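Local atomic coordinates of dual function macrocyclase-peptidase POPB (Galerina marginata, PDB entry 5N4B), a protein that cleaves peptide bonds after proline and macrocyclises a precursor peptide in the biosynthesis of the amanitin toxins. Residues A[10-14]-A[54-58]; A[36-42]-A[671-676]; A[233-237]-A[259-265]; A[284-288]-A[310-315]; A[402-407]-A[419-423]. The protein carries 1 engineered substitution. One frame throughout, in Å; residues are numbered along the deposited sequence.

Contact 1. Residues A[10-14]-A[54-58]; sequences GNYPS and AQADL
N11 only brushes the helix: its backbone O lies 4.3 Å from CD2 of L58, while its amide turns back so that ND2 bonds to the carbonyl of A8. Y12 presents the edge of its ring, CD1 standing 3.8 Å from the same L58 methyl, which sits near the ring plane. A tyrosine suits this place because its flank is apolar while its hydroxyl bonds to the backbone N of L688, at the start of strand 688-693. P13 carries most of the contact, its ring projecting at helix 46-64 with CG 3.8 Å from CB of A54 and CD 4.1 Å from CD2 of L58. CG of the leucine, anti to its backbone N (chi1 -176°), carries CD2 out to both Y12 and P13. Q55 folds at chi2 and brings NE2 to 3.6 Å from CD of P13, and the same NE2 bonds to OE1 of Q678. No hydrogen bond joins 10-14 to 54-58. Apolar surfaces fit the N-terminal arm to the helix, and a proline brings no backbone N-H needing a partner; the Y12 hydroxyl and the Q55 amide bond instead to strand 688-693 and helix 668-680.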
# COMPACT_ATOMS: atom_id res chain seq x y z
N GLY A 10 14.58 22.80 24.79
CA GLY A 10 14.74 24.22 24.47
C GLY A 10 15.86 24.57 23.52
O GLY A 10 16.27 25.74 23.46
N ASN A 11 16.37 23.61 22.78
CA ASN A 11 17.50 23.84 21.90
C ASN A 11 17.17 23.51 20.45
O ASN A 11 17.99 22.94 19.72
CB ASN A 11 18.70 23.01 22.33
CG ASN A 11 19.28 23.48 23.64
OD1 ASN A 11 19.67 24.64 23.78
ND2 ASN A 11 19.31 22.59 24.63
N TYR A 12 15.97 23.87 20.02
CA TYR A 12 15.59 23.52 18.68
C TYR A 12 16.10 24.57 17.71
O TYR A 12 16.43 25.72 18.09
CB TYR A 12 14.06 23.38 18.58
CG TYR A 12 13.54 22.24 19.41
CD1 TYR A 12 13.89 20.91 19.09
CD2 TYR A 12 12.69 22.44 20.46
CE1 TYR A 12 13.47 19.87 19.83
CE2 TYR A 12 12.22 21.36 21.24
CZ TYR A 12 12.61 20.05 20.89
OH TYR A 12 12.19 18.97 21.63
N PRO A 13 16.22 24.20 16.45
CA PRO A 13 16.69 25.14 15.44
C PRO A 13 15.85 26.41 15.35
O PRO A 13 14.62 26.40 15.48
CB PRO A 13 16.58 24.32 14.14
CG PRO A 13 16.76 22.91 14.56
CD PRO A 13 15.99 22.86 15.88
N SER A 14 16.56 27.51 15.10
CA SER A 14 15.92 28.79 14.83
C SER A 14 15.04 28.67 13.59
O SER A 14 15.50 28.25 12.53
CB SER A 14 17.03 29.82 14.59
OG SER A 14 16.50 31.07 14.18
N ALA A 54 19.64 21.39 9.84
CA ALA A 54 19.72 21.57 11.29
C ALA A 54 18.83 20.55 12.03
O ALA A 54 19.23 20.00 13.06
CB ALA A 54 19.33 22.99 11.71
N GLN A 55 17.63 20.29 11.52
CA GLN A 55 16.77 19.33 12.20
C GLN A 55 17.33 17.92 12.10
O GLN A 55 17.33 17.17 13.08
CB GLN A 55 15.39 19.34 11.56
CG GLN A 55 14.52 20.60 11.80
CD GLN A 55 14.00 20.74 13.22
OE1 GLN A 55 14.09 19.83 14.04
NE2 GLN A 55 13.50 21.89 13.51
N ALA A 56 17.80 17.54 10.91
CA ALA A 56 18.30 16.19 10.70
C ALA A 56 19.57 15.95 11.52
O ALA A 56 19.73 14.86 12.11
CB ALA A 56 18.54 15.93 9.21
N ASP A 57 20.41 16.97 11.65
CA ASP A 57 21.61 16.88 12.47
C ASP A 57 21.25 16.73 13.94
O ASP A 57 21.86 15.92 14.65
CB ASP A 57 22.49 18.12 12.28
CG ASP A 57 23.21 18.18 10.91
OD1 ASP A 57 23.18 17.19 10.13
OD2 ASP A 57 23.79 19.28 10.62
N LEU A 58 20.24 17.48 14.42
CA LEU A 58 19.78 17.32 15.80
C LEU A 58 19.26 15.93 16.05
O LEU A 58 19.54 15.31 17.10
CB LEU A 58 18.71 18.37 16.14
CG LEU A 58 18.17 18.42 17.56
CD1 LEU A 58 19.24 18.94 18.49
CD2 LEU A 58 16.98 19.32 17.60

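Contact 2. Residues A[36-42]-A[671-676]; sequences DPYQWLE and FKFIAT
K672 reaches out to the turn of 36-42, its chain extended, and beyond CB each atom meets that turn. CG passes 3.8 Å from the carbonyl O of Y38. CD then comes to 3.9 Å from OD1 of D36, and CE to 3.4 Å from OE2 of E42. At the tip NZ forms two salt bridges, 2.8 Å to OD2 of D36 and 2.8 Å to OE2 of E42. D36 receives it on the syn lone pair and E42 on the anti one. D607 is a further partner of NZ, and K610 a second one for E42 OE2. The other contacts are apolar. A675 puts its CB over the centre of the Y38 ring, 3.7 Å from the centroid and 6° off the normal, a CH-pi contact for which alanine is small enough. CB of L41 meets CB of F671 at 4.1 Å, and the F671 side chain is about 9 Å from that of the active-site D662. The turn thus joins the N-terminal part of the chain to a helix of the alpha/beta-hydrolase domain. With carboxylates gathered round NZ in a buried setting, the lysine probably stays protonated and the acids ionised.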
# COMPACT_ATOMS: atom_id res chain seq x y z
N ASP A 36 -0.40 31.25 9.26
CA ASP A 36 0.42 30.13 8.76
C ASP A 36 1.87 30.60 8.76
O ASP A 36 2.48 30.81 7.71
CB ASP A 36 -0.04 29.66 7.39
CG ASP A 36 0.37 28.18 7.08
OD1 ASP A 36 0.37 27.34 8.02
OD2 ASP A 36 0.65 27.87 5.90
N PRO A 37 2.46 30.76 9.95
CA PRO A 37 3.81 31.31 10.05
C PRO A 37 4.86 30.45 9.43
O PRO A 37 5.99 30.92 9.21
CB PRO A 37 4.03 31.46 11.58
CG PRO A 37 3.06 30.52 12.18
CD PRO A 37 1.87 30.51 11.27
N TYR A 38 4.55 29.16 9.18
CA TYR A 38 5.49 28.25 8.55
C TYR A 38 5.11 27.94 7.10
O TYR A 38 5.54 26.92 6.54
CB TYR A 38 5.67 26.96 9.40
CG TYR A 38 6.07 27.33 10.83
CD1 TYR A 38 7.23 28.05 11.10
CD2 TYR A 38 5.25 26.97 11.91
CE1 TYR A 38 7.55 28.40 12.38
CE2 TYR A 38 5.58 27.32 13.18
CZ TYR A 38 6.71 28.03 13.43
OH TYR A 38 7.01 28.41 14.74
N GLN A 39 4.34 28.82 6.47
CA GLN A 39 4.02 28.64 5.05
C GLN A 39 5.27 28.47 4.22
O GLN A 39 5.27 27.73 3.23
CB GLN A 39 3.17 29.82 4.54
CG GLN A 39 2.78 29.69 3.05
CD GLN A 39 3.92 30.04 2.11
OE1 GLN A 39 4.71 30.95 2.40
NE2 GLN A 39 4.05 29.31 1.00
N TRP A 40 6.36 29.13 4.62
CA TRP A 40 7.61 29.10 3.87
C TRP A 40 8.25 27.71 3.84
O TRP A 40 9.04 27.42 2.95
CB TRP A 40 8.58 30.16 4.38
CG TRP A 40 8.98 30.00 5.80
CD1 TRP A 40 8.34 30.48 6.89
CD2 TRP A 40 10.12 29.29 6.26
NE1 TRP A 40 9.03 30.10 8.03
CE2 TRP A 40 10.13 29.38 7.67
CE3 TRP A 40 11.16 28.60 5.63
CZ2 TRP A 40 11.13 28.82 8.45
CZ3 TRP A 40 12.15 28.04 6.40
CH2 TRP A 40 12.13 28.14 7.80
N LEU A 41 7.87 26.81 4.75
CA LEU A 41 8.36 25.44 4.73
C LEU A 41 7.70 24.61 3.66
O LEU A 41 8.07 23.45 3.49
CB LEU A 41 8.20 24.79 6.12
CG LEU A 41 9.24 25.27 7.12
CD1 LEU A 41 8.91 24.82 8.56
CD2 LEU A 41 10.64 24.73 6.75
N GLU A 42 6.74 25.17 2.92
CA GLU A 42 6.20 24.51 1.74
C GLU A 42 7.17 24.55 0.57
O GLU A 42 6.94 23.83 -0.42
CB GLU A 42 4.91 25.17 1.27
CG GLU A 42 3.76 25.06 2.24
CD GLU A 42 2.61 26.00 1.95
OE1 GLU A 42 2.55 26.67 0.88
OE2 GLU A 42 1.70 26.06 2.79
N PHE A 671 6.88 19.06 8.19
CA PHE A 671 7.71 20.22 8.54
C PHE A 671 6.90 21.25 9.35
O PHE A 671 7.37 21.76 10.38
CB PHE A 671 8.28 20.90 7.30
CG PHE A 671 9.23 20.10 6.50
CD1 PHE A 671 9.77 18.90 6.96
CD2 PHE A 671 9.61 20.56 5.23
CE1 PHE A 671 10.67 18.19 6.15
CE2 PHE A 671 10.49 19.86 4.45
CZ PHE A 671 11.01 18.67 4.92
N LYS A 672 5.69 21.56 8.90
CA LYS A 672 4.88 22.50 9.65
C LYS A 672 4.54 21.94 11.02
O LYS A 672 4.53 22.66 12.02
CB LYS A 672 3.60 22.84 8.90
CG LYS A 672 3.80 23.71 7.67
CD LYS A 672 2.43 24.15 7.15
CE LYS A 672 2.58 24.85 5.87
NZ LYS A 672 1.25 25.20 5.38
N PHE A 673 4.21 20.65 11.09
CA PHE A 673 3.82 20.08 12.37
C PHE A 673 4.97 20.16 13.37
O PHE A 673 4.77 20.60 14.51
CB PHE A 673 3.26 18.67 12.21
CG PHE A 673 2.70 18.11 13.48
CD1 PHE A 673 1.54 18.64 14.00
CD2 PHE A 673 3.35 17.11 14.15
CE1 PHE A 673 0.99 18.14 15.16
CE2 PHE A 673 2.81 16.58 15.32
CZ PHE A 673 1.63 17.13 15.83
N ILE A 674 6.18 19.75 12.97
CA ILE A 674 7.30 19.74 13.92
C ILE A 674 7.69 21.17 14.29
O ILE A 674 8.02 21.46 15.45
CB ILE A 674 8.49 18.90 13.43
CG1 ILE A 674 9.49 18.58 14.55
CG2 ILE A 674 9.19 19.60 12.30
CD1 ILE A 674 8.92 17.74 15.66
N ALA A 675 7.64 22.10 13.34
CA ALA A 675 7.95 23.49 13.69
C ALA A 675 6.95 24.05 14.69
O ALA A 675 7.31 24.81 15.60
CB ALA A 675 7.97 24.32 12.40
N THR A 676 5.68 23.67 14.53
CA THR A 676 4.63 24.12 15.44
C THR A 676 4.79 23.49 16.82
O THR A 676 4.62 24.16 17.84
CB THR A 676 3.26 23.81 14.80
OG1 THR A 676 3.17 24.49 13.54
CG2 THR A 676 2.14 24.28 15.64

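Contact 3. Residues A[233-237]-A[259-265]; sequences RNAMM and PEWIYGA
M237 and Y263 face each other across the seam between two blades of the seven-bladed beta-propeller: strand 236-241 belongs to the third blade and strand 262-267 is the first strand of the fourth. The largest bump is the methionine. CG stands anti to the backbone N, but the chain then curls at chi2 (59°) and chi3, so that CE settles on the backbone of the next blade, 3.6 Å from CA of G264 and 3.8 Å from CB of Y263. The flexible, unbranched thioether lets CE follow the backbone of 263-264. Two residues earlier, A235 is a small knob, its CB 4.1 Å from CD2 of Y263. The tyrosine ring in turn sets its edge against the backbone of A235, CE2 lying 3.4 Å from the carbonyl O near the ring plane. Y253 meets the same ring edge-to-face. Farther back, N234 has a left-handed backbone conformation (phi 60°), which asparagine tolerates better than most residues. Its side chain lies alongside P259 and points the same way, OD1 3.6 Å from CB of P259. A water beside A235 accepts from its backbone N and donates to the carbonyls of P259 and W261. P259 O takes a second hydrogen, from N234 N at 2.9 Å, arriving on a lone pair in the carbonyl plane with an N-H...O angle of 165°.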
# COMPACT_ATOMS: atom_id res chain seq x y z
N ARG A 233 -2.60 15.79 -14.05
CA ARG A 233 -3.93 16.13 -14.54
C ARG A 233 -4.04 15.70 -16.00
O ARG A 233 -3.05 15.52 -16.71
CB ARG A 233 -4.24 17.62 -14.39
CG ARG A 233 -4.31 18.09 -12.98
CD ARG A 233 -5.57 17.57 -12.32
NE ARG A 233 -5.77 18.14 -10.98
CZ ARG A 233 -5.28 17.63 -9.86
NH1 ARG A 233 -4.54 16.52 -9.85
NH2 ARG A 233 -5.53 18.26 -8.72
N ASN A 234 -5.28 15.59 -16.46
CA ASN A 234 -5.55 15.26 -17.86
C ASN A 234 -4.96 13.91 -18.25
O ASN A 234 -4.43 13.72 -19.35
CB ASN A 234 -5.09 16.39 -18.80
CG ASN A 234 -5.84 17.67 -18.58
OD1 ASN A 234 -7.01 17.83 -19.02
ND2 ASN A 234 -5.23 18.55 -17.87
N ALA A 235 -5.21 12.93 -17.38
CA ALA A 235 -4.83 11.54 -17.68
C ALA A 235 -5.50 11.05 -18.94
O ALA A 235 -6.63 11.43 -19.30
CB ALA A 235 -5.24 10.62 -16.54
N MET A 236 -4.81 10.16 -19.61
CA MET A 236 -5.26 9.52 -20.84
C MET A 236 -5.05 8.03 -20.69
O MET A 236 -3.95 7.57 -20.36
CB MET A 236 -4.41 9.98 -22.05
CG MET A 236 -4.51 11.45 -22.35
SD MET A 236 -3.14 12.05 -23.35
CE MET A 236 -1.97 12.37 -22.04
N MET A 237 -6.07 7.24 -20.99
CA MET A 237 -5.88 5.81 -21.17
C MET A 237 -5.48 5.57 -22.62
O MET A 237 -6.19 5.97 -23.55
CB MET A 237 -7.15 5.03 -20.80
CG MET A 237 -7.02 3.54 -20.95
SD MET A 237 -5.74 2.75 -19.98
CE MET A 237 -6.32 3.15 -18.34
N PRO A 259 -10.61 17.02 -15.60
CA PRO A 259 -9.17 16.76 -15.68
C PRO A 259 -8.61 16.00 -14.50
O PRO A 259 -7.48 15.51 -14.63
CB PRO A 259 -8.55 18.15 -15.80
CG PRO A 259 -9.63 19.09 -15.42
CD PRO A 259 -10.93 18.45 -15.67
N GLU A 260 -9.33 15.89 -13.39
CA GLU A 260 -8.86 15.19 -12.22
C GLU A 260 -9.20 13.71 -12.23
O GLU A 260 -8.63 12.96 -11.43
CB GLU A 260 -9.38 15.86 -10.94
CG GLU A 260 -10.81 15.55 -10.51
CD GLU A 260 -11.95 16.25 -11.29
OE1 GLU A 260 -11.77 16.87 -12.41
OE2 GLU A 260 -13.08 16.15 -10.73
N TRP A 261 -10.10 13.26 -13.12
CA TRP A 261 -10.49 11.85 -13.13
C TRP A 261 -9.33 11.01 -13.68
O TRP A 261 -8.56 11.45 -14.53
CB TRP A 261 -11.72 11.63 -13.99
CG TRP A 261 -12.98 12.27 -13.49
CD1 TRP A 261 -13.10 13.19 -12.50
CD2 TRP A 261 -14.28 12.05 -14.01
NE1 TRP A 261 -14.43 13.54 -12.36
CE2 TRP A 261 -15.17 12.85 -13.28
CE3 TRP A 261 -14.78 11.25 -15.03
CZ2 TRP A 261 -16.53 12.88 -13.55
CZ3 TRP A 261 -16.16 11.25 -15.28
CH2 TRP A 261 -17.01 12.08 -14.56
N ILE A 262 -9.22 9.78 -13.20
CA ILE A 262 -8.25 8.81 -13.67
C ILE A 262 -8.97 7.54 -14.13
O ILE A 262 -10.18 7.35 -13.89
CB ILE A 262 -7.13 8.53 -12.66
CG1 ILE A 262 -7.69 7.87 -11.40
CG2 ILE A 262 -6.39 9.85 -12.37
CD1 ILE A 262 -6.55 7.26 -10.50
N TYR A 263 -8.21 6.67 -14.78
CA TYR A 263 -8.73 5.61 -15.62
C TYR A 263 -8.04 4.28 -15.32
O TYR A 263 -6.88 4.24 -14.92
CB TYR A 263 -8.62 5.94 -17.12
CG TYR A 263 -9.25 7.27 -17.37
CD1 TYR A 263 -10.62 7.43 -17.23
CD2 TYR A 263 -8.48 8.41 -17.59
CE1 TYR A 263 -11.19 8.67 -17.35
CE2 TYR A 263 -9.07 9.67 -17.72
CZ TYR A 263 -10.42 9.77 -17.59
OH TYR A 263 -11.04 10.98 -17.67
N GLY A 264 -8.77 3.21 -15.50
CA GLY A 264 -8.21 1.88 -15.52
C GLY A 264 -8.88 1.07 -16.62
O GLY A 264 -9.88 1.49 -17.20
N ALA A 265 -8.32 -0.10 -16.91
CA ALA A 265 -8.81 -0.95 -17.97
C ALA A 265 -8.66 -2.40 -17.61
O ALA A 265 -7.99 -2.78 -16.65
CB ALA A 265 -8.07 -0.68 -19.29
O HOH W 1 -6.29 13.07 -14.40

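Contact 4. Residues A[284-288]-A[310-315]; sequences KKNLL and EYAADY
L287 and Y311 make the main apolar contact. The leucine branch meets the ring at about a right angle: CD2 stands over its centre, 3.8 Å from the centroid and 5° off the normal, and CG lies 3.7 Å from CZ of Y311. This is a CH-pi contact, for which a branched methyl and a flat phenol are well matched; the same ring meets W261 edge-to-face. Farther along, CD2 of L288 lies 4.3 Å from CB of Y315, and both side chains also touch V308 and I327. K285 uses only its aliphatic part here, running along the backbone of A312 until CE is 3.7 Å from the A312 carbonyl O.

One backbone hydrogen bond spans the contact, N286 N to A313 O, 2.9 Å long and fairly straight at 167°, though the donor stands above the carbonyl plane. Beside it CA of K285 makes a CA-H...O contact of 3.4 Å with the same A313 O. Charge adds a weaker tie: NZ of K284 and OD2 of D314 form a long salt bridge of 3.7 Å, the two side chains lying side by side. A water bridges them, donating to D314 OD2, which also bonds to the hydroxyl of Y336. Another water accepts from the backbone N of A312 and lies close to the carbonyls of N286 and E310.

Such a link between the chain entering a blade's third strand and the chain leading from its last strand into the first strand of the next blade belongs to a beta-propeller, here between blades four and five.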
# COMPACT_ATOMS: atom_id res chain seq x y z
N LYS A 284 -14.19 4.49 -3.34
CA LYS A 284 -14.24 3.28 -4.08
C LYS A 284 -15.45 3.21 -5.03
O LYS A 284 -16.08 2.20 -5.21
CB LYS A 284 -14.32 2.14 -3.09
CG LYS A 284 -13.14 2.12 -2.17
CD LYS A 284 -11.92 1.78 -2.97
CE LYS A 284 -11.62 0.30 -2.85
NZ LYS A 284 -10.93 -0.34 -3.97
N LYS A 285 -15.72 4.32 -5.65
CA LYS A 285 -16.80 4.40 -6.62
C LYS A 285 -16.20 4.59 -8.00
O LYS A 285 -15.29 5.28 -8.15
CB LYS A 285 -17.78 5.52 -6.32
CG LYS A 285 -18.50 5.45 -4.99
CD LYS A 285 -19.37 6.69 -4.78
CE LYS A 285 -20.19 6.59 -3.52
NZ LYS A 285 -19.44 6.81 -2.27
N ASN A 286 -16.75 3.88 -8.97
CA ASN A 286 -16.27 3.99 -10.31
C ASN A 286 -17.30 3.79 -11.39
O ASN A 286 -18.24 3.14 -11.25
CB ASN A 286 -15.04 3.06 -10.56
CG ASN A 286 -15.35 1.57 -10.56
OD1 ASN A 286 -15.50 0.93 -11.58
ND2 ASN A 286 -15.43 1.08 -9.45
N LEU A 287 -17.01 4.38 -12.53
CA LEU A 287 -17.77 4.10 -13.73
C LEU A 287 -17.22 2.84 -14.40
O LEU A 287 -16.08 2.41 -14.16
CB LEU A 287 -17.71 5.27 -14.73
CG LEU A 287 -18.06 6.63 -14.15
CD1 LEU A 287 -18.09 7.67 -15.25
CD2 LEU A 287 -19.33 6.64 -13.40
N LEU A 288 -18.03 2.24 -15.24
CA LEU A 288 -17.64 1.03 -15.96
C LEU A 288 -18.30 1.07 -17.33
O LEU A 288 -19.54 1.02 -17.44
CB LEU A 288 -18.06 -0.23 -15.20
CG LEU A 288 -17.97 -1.55 -15.99
CD1 LEU A 288 -16.56 -1.85 -16.27
CD2 LEU A 288 -18.67 -2.67 -15.25
N GLU A 310 -22.93 6.48 -13.58
CA GLU A 310 -22.96 7.41 -12.46
C GLU A 310 -22.09 6.81 -11.37
O GLU A 310 -21.92 5.59 -11.29
CB GLU A 310 -24.39 7.63 -11.93
CG GLU A 310 -25.10 6.30 -11.64
CD GLU A 310 -26.41 6.41 -10.83
OE1 GLU A 310 -27.12 7.44 -10.96
OE2 GLU A 310 -26.71 5.47 -10.04
N TYR A 311 -21.49 7.68 -10.57
CA TYR A 311 -20.66 7.30 -9.44
C TYR A 311 -21.55 6.92 -8.27
O TYR A 311 -22.17 7.78 -7.64
CB TYR A 311 -19.72 8.45 -9.05
CG TYR A 311 -18.56 8.62 -10.02
CD1 TYR A 311 -17.46 7.77 -9.95
CD2 TYR A 311 -18.57 9.61 -11.00
CE1 TYR A 311 -16.41 7.89 -10.81
CE2 TYR A 311 -17.52 9.75 -11.88
CZ TYR A 311 -16.43 8.90 -11.78
OH TYR A 311 -15.38 9.02 -12.65
N ALA A 312 -21.56 5.64 -7.94
CA ALA A 312 -22.40 5.14 -6.84
C ALA A 312 -21.79 3.94 -6.12
O ALA A 312 -22.07 3.72 -4.94
CB ALA A 312 -23.78 4.77 -7.34
N ALA A 313 -20.96 3.15 -6.81
CA ALA A 313 -20.49 1.91 -6.23
C ALA A 313 -19.19 1.49 -6.91
O ALA A 313 -18.81 2.03 -7.97
CB ALA A 313 -21.56 0.82 -6.39
N ASP A 314 -18.53 0.52 -6.31
CA ASP A 314 -17.29 -0.09 -6.81
C ASP A 314 -17.67 -1.25 -7.72
O ASP A 314 -18.49 -2.09 -7.33
CB ASP A 314 -16.56 -0.60 -5.55
CG ASP A 314 -15.19 -1.24 -5.79
OD1 ASP A 314 -14.88 -1.65 -6.91
OD2 ASP A 314 -14.44 -1.38 -4.78
N TYR A 315 -17.14 -1.27 -8.94
CA TYR A 315 -17.36 -2.37 -9.87
C TYR A 315 -16.01 -2.81 -10.42
O TYR A 315 -15.27 -1.98 -10.97
CB TYR A 315 -18.23 -1.93 -11.03
CG TYR A 315 -19.65 -1.53 -10.74
CD1 TYR A 315 -19.94 -0.22 -10.36
CD2 TYR A 315 -20.70 -2.44 -10.85
CE1 TYR A 315 -21.21 0.19 -10.12
CE2 TYR A 315 -21.96 -2.03 -10.61
CZ TYR A 315 -22.23 -0.74 -10.26
OH TYR A 315 -23.55 -0.36 -10.09
O HOH W 2 -12.48 -3.19 -4.47
O HOH W 3 -20.60 3.68 -9.75

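Contact 5. Residues A[402-407]-A[419-423]; sequences FVGAAS and LTLSG
A405 to S407 pair with T420 to S422 as antiparallel strands, axes 4.8 Å apart at closest, with A405-S422 and S407-T420 as hydrogen-bonded pairs and A406-L421 as the non-hydrogen-bonded pair between them. The bond from A405 N to S422 O measures 2.9 Å. G404 lies against the same carbonyl, CA 3.5 Å from S422 O, where the absence of a side chain lets the backbones close up. On one face CB of A406 meets CD2 of L421 at 3.6 Å. F402 folds over the same leucine: CG anti to its backbone N (chi1 168°) brings the ring round until CB of L421 lies over one face, 4.0 Å from the centroid, a CH-pi contact. The ring edge meets the S422 carbonyl, CZ 3.4 Å from O. The two strands form the hairpin that opens the seventh propeller blade, with A406 also touching I385 of the sixth. A405, S407, T420 and S422 point to the other face, small and mostly hydroxylated. There OG1 of T420 hydrogen-bonds to a polar side chain of the bound peptide, and an apolar side chain of the peptide packs against S422. A water joins S422 OG at 2.8 Å to the carbonyl O of A405.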
# COMPACT_ATOMS: atom_id res chain seq x y z
N PHE A 402 -5.74 -21.87 8.38
CA PHE A 402 -4.88 -20.72 8.19
C PHE A 402 -5.50 -19.50 8.85
O PHE A 402 -6.69 -19.22 8.70
CB PHE A 402 -4.71 -20.45 6.68
CG PHE A 402 -4.09 -19.13 6.39
CD1 PHE A 402 -2.79 -18.88 6.78
CD2 PHE A 402 -4.82 -18.12 5.86
CE1 PHE A 402 -2.23 -17.66 6.57
CE2 PHE A 402 -4.25 -16.90 5.64
CZ PHE A 402 -2.94 -16.68 5.99
N VAL A 403 -4.67 -18.72 9.54
CA VAL A 403 -5.07 -17.47 10.19
C VAL A 403 -4.17 -16.35 9.69
O VAL A 403 -2.98 -16.27 10.04
CB VAL A 403 -5.02 -17.57 11.72
CG1 VAL A 403 -5.47 -16.26 12.36
CG2 VAL A 403 -5.89 -18.69 12.21
N GLY A 404 -4.71 -15.47 8.88
CA GLY A 404 -3.93 -14.38 8.36
C GLY A 404 -4.58 -13.75 7.15
O GLY A 404 -5.81 -13.68 7.05
N ALA A 405 -3.74 -13.29 6.24
CA ALA A 405 -4.15 -12.64 5.00
C ALA A 405 -3.79 -13.53 3.82
O ALA A 405 -2.72 -14.17 3.80
CB ALA A 405 -3.46 -11.28 4.83
N ALA A 406 -4.68 -13.59 2.84
CA ALA A 406 -4.52 -14.46 1.68
C ALA A 406 -4.78 -13.71 0.38
O ALA A 406 -5.57 -12.78 0.33
CB ALA A 406 -5.48 -15.60 1.77
N SER A 407 -4.09 -14.12 -0.68
CA SER A 407 -4.37 -13.65 -2.03
C SER A 407 -4.31 -14.81 -3.02
O SER A 407 -3.68 -15.83 -2.75
CB SER A 407 -3.31 -12.68 -2.50
OG SER A 407 -3.11 -11.64 -1.61
N LEU A 419 -2.39 -19.83 -3.91
CA LEU A 419 -2.70 -18.92 -2.81
C LEU A 419 -1.40 -18.49 -2.16
O LEU A 419 -0.52 -19.33 -1.88
CB LEU A 419 -3.59 -19.57 -1.75
CG LEU A 419 -4.87 -20.20 -2.22
CD1 LEU A 419 -5.52 -20.97 -1.04
CD2 LEU A 419 -5.79 -19.20 -2.79
N THR A 420 -1.28 -17.20 -1.89
CA THR A 420 -0.18 -16.69 -1.08
C THR A 420 -0.74 -16.31 0.29
O THR A 420 -1.72 -15.57 0.39
CB THR A 420 0.57 -15.55 -1.74
OG1 THR A 420 -0.30 -14.48 -2.02
CG2 THR A 420 1.11 -16.01 -3.08
N LEU A 421 -0.14 -16.88 1.33
CA LEU A 421 -0.66 -16.86 2.70
C LEU A 421 0.42 -16.28 3.60
O LEU A 421 1.57 -16.74 3.58
CB LEU A 421 -1.00 -18.30 3.16
CG LEU A 421 -1.92 -19.06 2.21
CD1 LEU A 421 -2.03 -20.48 2.69
CD2 LEU A 421 -3.29 -18.40 2.11
N SER A 422 0.05 -15.30 4.41
CA SER A 422 0.99 -14.79 5.41
C SER A 422 0.22 -14.20 6.57
O SER A 422 -0.98 -13.98 6.50
CB SER A 422 1.95 -13.76 4.84
OG SER A 422 1.30 -12.52 4.59
N GLY A 423 0.92 -13.95 7.67
CA GLY A 423 0.30 -13.38 8.84
C GLY A 423 1.34 -13.11 9.89
O GLY A 423 2.54 -13.19 9.62
O HOH W 4 -0.63 -12.63 2.51
O HOH W 5 -0.17 -12.47 -0.17

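From the N terminus, contact 1 closes a short loop, bringing residues 10-14 back to helix 46-64. Contact 2 opens inside that loop, at 36-42, but closes only at helix 668-680, so the two cross; their centres are 14 Å apart and both lie at the hydrolase domain. The span that contact 2 closes holds the whole propeller and much of the hydrolase domain, and contacts 3, 4 and 5 nest within it in series. Contact 3 joins blades three and four, and contact 4 joins blades four and five; they touch where W261 meets Y311 and L287. Contact 5 closes a hairpin within blade seven, on the opposite side of the chain's centre from contacts 1, 2 and 3.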